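Local coordinates for core protein VP7 (Bluetongue virus, PDB 1BVP), which forms, as trimers assembled on an inner scaffold of VP3, part of the inner capsid of the virus, at residues S201-G213 with A229-V243. Sequence-based numbering, arbitrary orientation.
Sequences SQQTQAGVTVSVG and AALHVHNPTQQNAMV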
loop_
_atom_site.group_PDB
_atom_site.type_symbol
_atom_site.label_atom_id
_atom_site.label_comp_id
_atom_site.label_asym_id
_atom_site.label_seq_id
_atom_site.Cartn_x
_atom_site.Cartn_y
_atom_site.Cartn_z
ATOM N N SER A 201 -27.190 -17.066 28.831
ATOM C CA SER A 201 -26.251 -17.690 27.921
ATOM C C SER A 201 -26.718 -19.032 27.391
ATOM O O SER A 201 -27.404 -19.774 28.062
ATOM C CB SER A 201 -24.916 -17.881 28.618
ATOM O OG SER A 201 -24.429 -16.632 29.082
ATOM N N GLN A 202 -26.257 -19.369 26.201
ATOM C CA GLN A 202 -26.580 -20.627 25.559
ATOM C C GLN A 202 -25.316 -21.020 24.753
ATOM O O GLN A 202 -24.515 -20.162 24.379
ATOM C CB GLN A 202 -27.800 -20.432 24.662
ATOM C CG GLN A 202 -28.261 -21.680 23.956
ATOM C CD GLN A 202 -29.235 -22.493 24.770
ATOM O OE1 GLN A 202 -29.708 -22.047 25.819
ATOM N NE2 GLN A 202 -29.546 -23.693 24.291
ATOM N N GLN A 203 -25.105 -22.316 24.556
ATOM C CA GLN A 203 -23.945 -22.814 23.816
ATOM C C GLN A 203 -24.362 -23.361 22.469
ATOM O O GLN A 203 -25.507 -23.800 22.291
ATOM C CB GLN A 203 -23.320 -23.993 24.543
ATOM C CG GLN A 203 -21.937 -23.772 25.017
ATOM C CD GLN A 203 -21.924 -23.095 26.351
ATOM O OE1 GLN A 203 -22.560 -22.046 26.548
ATOM N NE2 GLN A 203 -21.240 -23.717 27.310
ATOM N N THR A 204 -23.426 -23.364 21.530
ATOM C CA THR A 204 -23.677 -23.946 20.225
ATOM C C THR A 204 -22.939 -25.280 20.257
ATOM O O THR A 204 -21.748 -25.325 20.592
ATOM C CB THR A 204 -23.191 -23.041 19.081
ATOM O OG1 THR A 204 -23.996 -21.848 19.052
ATOM C CG2 THR A 204 -23.361 -23.758 17.747
ATOM N N GLN A 205 -23.682 -26.369 20.064
ATOM C CA GLN A 205 -23.090 -27.717 20.087
ATOM C C GLN A 205 -22.336 -27.953 18.785
ATOM O O GLN A 205 -22.719 -27.422 17.744
ATOM C CB GLN A 205 -24.175 -28.822 20.210
ATOM C CG GLN A 205 -25.044 -28.841 21.476
ATOM C CD GLN A 205 -24.211 -28.766 22.745
ATOM O OE1 GLN A 205 -24.374 -27.844 23.568
ATOM N NE2 GLN A 205 -23.289 -29.713 22.902
ATOM N N ALA A 206 -21.279 -28.755 18.821
ATOM C CA ALA A 206 -20.561 -29.054 17.582
ATOM C C ALA A 206 -21.516 -29.867 16.707
ATOM O O ALA A 206 -22.383 -30.572 17.217
ATOM C CB ALA A 206 -19.296 -29.858 17.871
ATOM N N GLY A 207 -21.399 -29.749 15.394
ATOM C CA GLY A 207 -22.281 -30.532 14.547
ATOM C C GLY A 207 -22.937 -29.691 13.488
ATOM O O GLY A 207 -23.470 -30.227 12.514
ATOM N N VAL A 208 -22.925 -28.376 13.700
ATOM C CA VAL A 208 -23.496 -27.427 12.747
ATOM C C VAL A 208 -22.633 -27.456 11.500
ATOM O O VAL A 208 -21.404 -27.627 11.587
ATOM C CB VAL A 208 -23.457 -25.998 13.292
ATOM C CG1 VAL A 208 -24.235 -25.076 12.372
ATOM C CG2 VAL A 208 -24.037 -25.959 14.678
ATOM N N THR A 209 -23.264 -27.306 10.343
ATOM C CA THR A 209 -22.524 -27.302 9.094
ATOM C C THR A 209 -22.912 -26.144 8.187
ATOM O O THR A 209 -24.029 -25.623 8.258
ATOM C CB THR A 209 -22.697 -28.618 8.279
ATOM O OG1 THR A 209 -24.049 -28.739 7.805
ATOM C CG2 THR A 209 -22.308 -29.814 9.111
ATOM N N VAL A 210 -21.939 -25.726 7.380
ATOM C CA VAL A 210 -22.104 -24.671 6.378
ATOM C C VAL A 210 -21.610 -25.323 5.082
ATOM O O VAL A 210 -20.615 -26.059 5.079
ATOM C CB VAL A 210 -21.252 -23.408 6.697
ATOM C CG1 VAL A 210 -21.446 -22.375 5.603
ATOM C CG2 VAL A 210 -21.676 -22.805 8.029
ATOM N N SER A 211 -22.371 -25.176 4.013
ATOM C CA SER A 211 -21.959 -25.770 2.759
ATOM C C SER A 211 -22.149 -24.725 1.665
ATOM O O SER A 211 -23.058 -23.862 1.745
ATOM C CB SER A 211 -22.761 -27.040 2.463
ATOM O OG SER A 211 -24.071 -26.718 2.017
ATOM N N VAL A 212 -21.238 -24.750 0.694
ATOM C CA VAL A 212 -21.281 -23.800 -0.410
ATOM C C VAL A 212 -21.484 -24.581 -1.684
ATOM O O VAL A 212 -20.691 -25.463 -1.995
ATOM C CB VAL A 212 -19.978 -22.965 -0.511
ATOM C CG1 VAL A 212 -20.110 -21.986 -1.655
ATOM C CG2 VAL A 212 -19.712 -22.193 0.806
ATOM N N GLY A 213 -22.564 -24.280 -2.403
ATOM C CA GLY A 213 -22.865 -25.004 -3.630
ATOM C C GLY A 213 -22.942 -26.520 -3.421
ATOM O O GLY A 213 -22.508 -27.294 -4.277
ATOM N N ALA A 229 -23.628 -19.305 -5.772
ATOM C CA ALA A 229 -23.857 -20.649 -5.237
ATOM C C ALA A 229 -24.536 -20.557 -3.883
ATOM O O ALA A 229 -24.244 -19.654 -3.102
ATOM C CB ALA A 229 -22.544 -21.394 -5.098
ATOM N N ALA A 230 -25.402 -21.521 -3.587
ATOM C CA ALA A 230 -26.138 -21.528 -2.321
ATOM C C ALA A 230 -25.267 -21.699 -1.085
ATOM O O ALA A 230 -24.391 -22.582 -1.010
ATOM C CB ALA A 230 -27.216 -22.568 -2.355
ATOM N N LEU A 231 -25.531 -20.831 -0.120
ATOM C CA LEU A 231 -24.821 -20.800 1.153
ATOM C C LEU A 231 -25.816 -21.416 2.122
ATOM O O LEU A 231 -26.743 -20.746 2.602
ATOM C CB LEU A 231 -24.559 -19.346 1.507
ATOM C CG LEU A 231 -23.431 -19.109 2.467
ATOM C CD1 LEU A 231 -22.252 -19.907 2.016
ATOM C CD2 LEU A 231 -23.123 -17.648 2.406
ATOM N N HIS A 232 -25.608 -22.693 2.404
ATOM C CA HIS A 232 -26.524 -23.466 3.212
ATOM C C HIS A 232 -26.077 -23.827 4.628
ATOM O O HIS A 232 -25.099 -24.558 4.827
ATOM C CB HIS A 232 -26.842 -24.723 2.414
ATOM C CG HIS A 232 -27.980 -25.524 2.960
ATOM N ND1 HIS A 232 -29.300 -25.146 2.807
ATOM C CD2 HIS A 232 -27.999 -26.705 3.628
ATOM C CE1 HIS A 232 -30.082 -26.062 3.351
ATOM N NE2 HIS A 232 -29.318 -27.017 3.857
ATOM N N VAL A 233 -26.816 -23.336 5.619
ATOM C CA VAL A 233 -26.497 -23.644 7.011
ATOM C C VAL A 233 -27.447 -24.735 7.534
ATOM O O VAL A 233 -28.642 -24.733 7.234
ATOM C CB VAL A 233 -26.604 -22.414 7.919
ATOM C CG1 VAL A 233 -25.774 -22.652 9.169
ATOM C CG2 VAL A 233 -26.144 -21.150 7.185
ATOM N N HIS A 234 -26.899 -25.688 8.275
ATOM C CA HIS A 234 -27.673 -26.788 8.826
ATOM C C HIS A 234 -27.297 -27.072 10.290
ATOM O O HIS A 234 -26.115 -27.278 10.616
ATOM C CB HIS A 234 -27.448 -28.047 7.976
ATOM C CG HIS A 234 -28.128 -29.278 8.495
ATOM N ND1 HIS A 234 -29.386 -29.257 9.068
ATOM C CD2 HIS A 234 -27.720 -30.572 8.529
ATOM C CE1 HIS A 234 -29.724 -30.484 9.435
ATOM N NE2 HIS A 234 -28.731 -31.299 9.120
ATOM N N ASN A 235 -28.309 -27.034 11.164
ATOM C CA ASN A 235 -28.156 -27.331 12.594
ATOM C C ASN A 235 -28.774 -28.706 12.872
ATOM O O ASN A 235 -29.975 -28.811 13.066
ATOM C CB ASN A 235 -28.905 -26.302 13.428
ATOM C CG ASN A 235 -28.780 -26.567 14.908
ATOM O OD1 ASN A 235 -27.933 -27.363 15.325
ATOM N ND2 ASN A 235 -29.620 -25.908 15.714
ATOM N N PRO A 236 -27.981 -29.785 12.814
ATOM C CA PRO A 236 -28.523 -31.125 13.068
ATOM C C PRO A 236 -28.681 -31.392 14.567
ATOM O O PRO A 236 -29.144 -32.445 14.992
ATOM C CB PRO A 236 -27.443 -32.021 12.474
ATOM C CG PRO A 236 -26.217 -31.309 12.826
ATOM C CD PRO A 236 -26.552 -29.869 12.476
ATOM N N THR A 237 -28.222 -30.424 15.339
ATOM C CA THR A 237 -28.229 -30.428 16.776
ATOM C C THR A 237 -29.628 -30.268 17.379
ATOM O O THR A 237 -30.575 -29.774 16.718
ATOM C CB THR A 237 -27.212 -29.353 17.190
ATOM O OG1 THR A 237 -25.986 -30.006 17.510
ATOM C CG2 THR A 237 -27.686 -28.385 18.270
ATOM N N GLN A 238 -29.776 -30.752 18.617
ATOM C CA GLN A 238 -31.060 -30.689 19.322
ATOM C C GLN A 238 -31.248 -29.462 20.210
ATOM O O GLN A 238 -32.147 -29.417 21.032
ATOM C CB GLN A 238 -31.310 -31.994 20.100
ATOM C CG GLN A 238 -31.743 -33.175 19.198
ATOM C CD GLN A 238 -32.890 -32.799 18.218
ATOM O OE1 GLN A 238 -34.048 -32.673 18.622
ATOM N NE2 GLN A 238 -32.555 -32.615 16.932
ATOM N N GLN A 239 -30.461 -28.425 19.945
ATOM C CA GLN A 239 -30.480 -27.170 20.690
ATOM C C GLN A 239 -30.333 -26.022 19.713
ATOM O O GLN A 239 -29.930 -26.237 18.566
ATOM C CB GLN A 239 -29.275 -27.104 21.607
ATOM C CG GLN A 239 -29.340 -27.913 22.859
ATOM C CD GLN A 239 -28.266 -27.451 23.814
ATOM O OE1 GLN A 239 -28.231 -26.277 24.201
ATOM N NE2 GLN A 239 -27.348 -28.338 24.146
ATOM N N ASN A 240 -30.602 -24.802 20.171
ATOM C CA ASN A 240 -30.421 -23.636 19.304
ATOM C C ASN A 240 -28.920 -23.467 19.025
ATOM O O ASN A 240 -28.057 -23.812 19.867
ATOM C CB ASN A 240 -30.903 -22.348 19.953
ATOM C CG ASN A 240 -32.263 -22.465 20.515
ATOM O OD1 ASN A 240 -32.407 -22.671 21.709
ATOM N ND2 ASN A 240 -33.276 -22.349 19.679
ATOM N N ALA A 241 -28.627 -22.908 17.854
ATOM C CA ALA A 241 -27.258 -22.673 17.430
ATOM C C ALA A 241 -27.107 -21.307 16.782
ATOM O O ALA A 241 -28.085 -20.718 16.291
ATOM C CB ALA A 241 -26.822 -23.756 16.450
ATOM N N MET A 242 -25.889 -20.776 16.849
ATOM C CA MET A 242 -25.556 -19.506 16.200
ATOM C C MET A 242 -24.224 -19.614 15.465
ATOM O O MET A 242 -23.267 -20.222 15.985
ATOM C CB MET A 242 -25.486 -18.373 17.202
ATOM C CG MET A 242 -26.805 -17.783 17.443
ATOM S SD MET A 242 -26.702 -16.271 18.341
ATOM C CE MET A 242 -26.933 -15.079 16.947
ATOM N N VAL A 243 -24.169 -19.132 14.225
ATOM C CA VAL A 243 -22.886 -19.147 13.517
ATOM C C VAL A 243 -22.589 -17.748 13.036
ATOM O O VAL A 243 -23.545 -16.976 12.789
ATOM C CB VAL A 243 -22.863 -20.112 12.285
ATOM C CG1 VAL A 243 -23.290 -21.496 12.691
ATOM C CG2 VAL A 243 -23.732 -19.598 11.171
#
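Thr-209 and His-234 begin an antiparallel pairing of strands 209-212 and 231-234, the two middle strands of a four-stranded sheet in the beta domain of VP7, a beta sandwich with jelly-roll topology. Their backbones bond reciprocally, Thr-209 N to His-234 O and His-234 N to Thr-209 O, and Ser-211 and His-232 repeat the exchange at the next hydrogen-bonded pair. Both histidines share a sheet face with Thr-209 and Ser-211. Thr-209 OG1 sits near the plane of the His-234 ring, at its edge, and Ser-211 OG reaches to 3.4 Å from His-232 CB. The His-232 ring is tethered outside the pair, through ND1 to Asp-170.

On the opposite face Val-210, Val-212, Leu-231 and Val-233 form an apolar layer; Val-212 CG2 lies 3.6 Å from Leu-231 CD1, the two side chains side by side and pointing the same way, and both touch Trp-225.

Val-208, just before the strand, spreads its branches over two parts of the other segment. CB lies 4.0 Å from His-234 O; CG1, trans to the backbone N (chi1 -172°), passes that oxygen to meet Val-243 CG1 at 3.7 Å, and CG2 turns to the methyl of Ala-241. Ala-241 CB in turn touches Thr-204 CG2. Beyond the strand pair, Asn-235 ND2 spans the 235-240 loop to Gln-239 O, in its own amide plane, and also bonds Asn-164 O. Thr-204 OG1 bonds to both of two paired strands, to Ile-191 O of strand 183-195 and to Met-242 N of strand 241-252 at 3.1 Å, with 158° at the hydrogen.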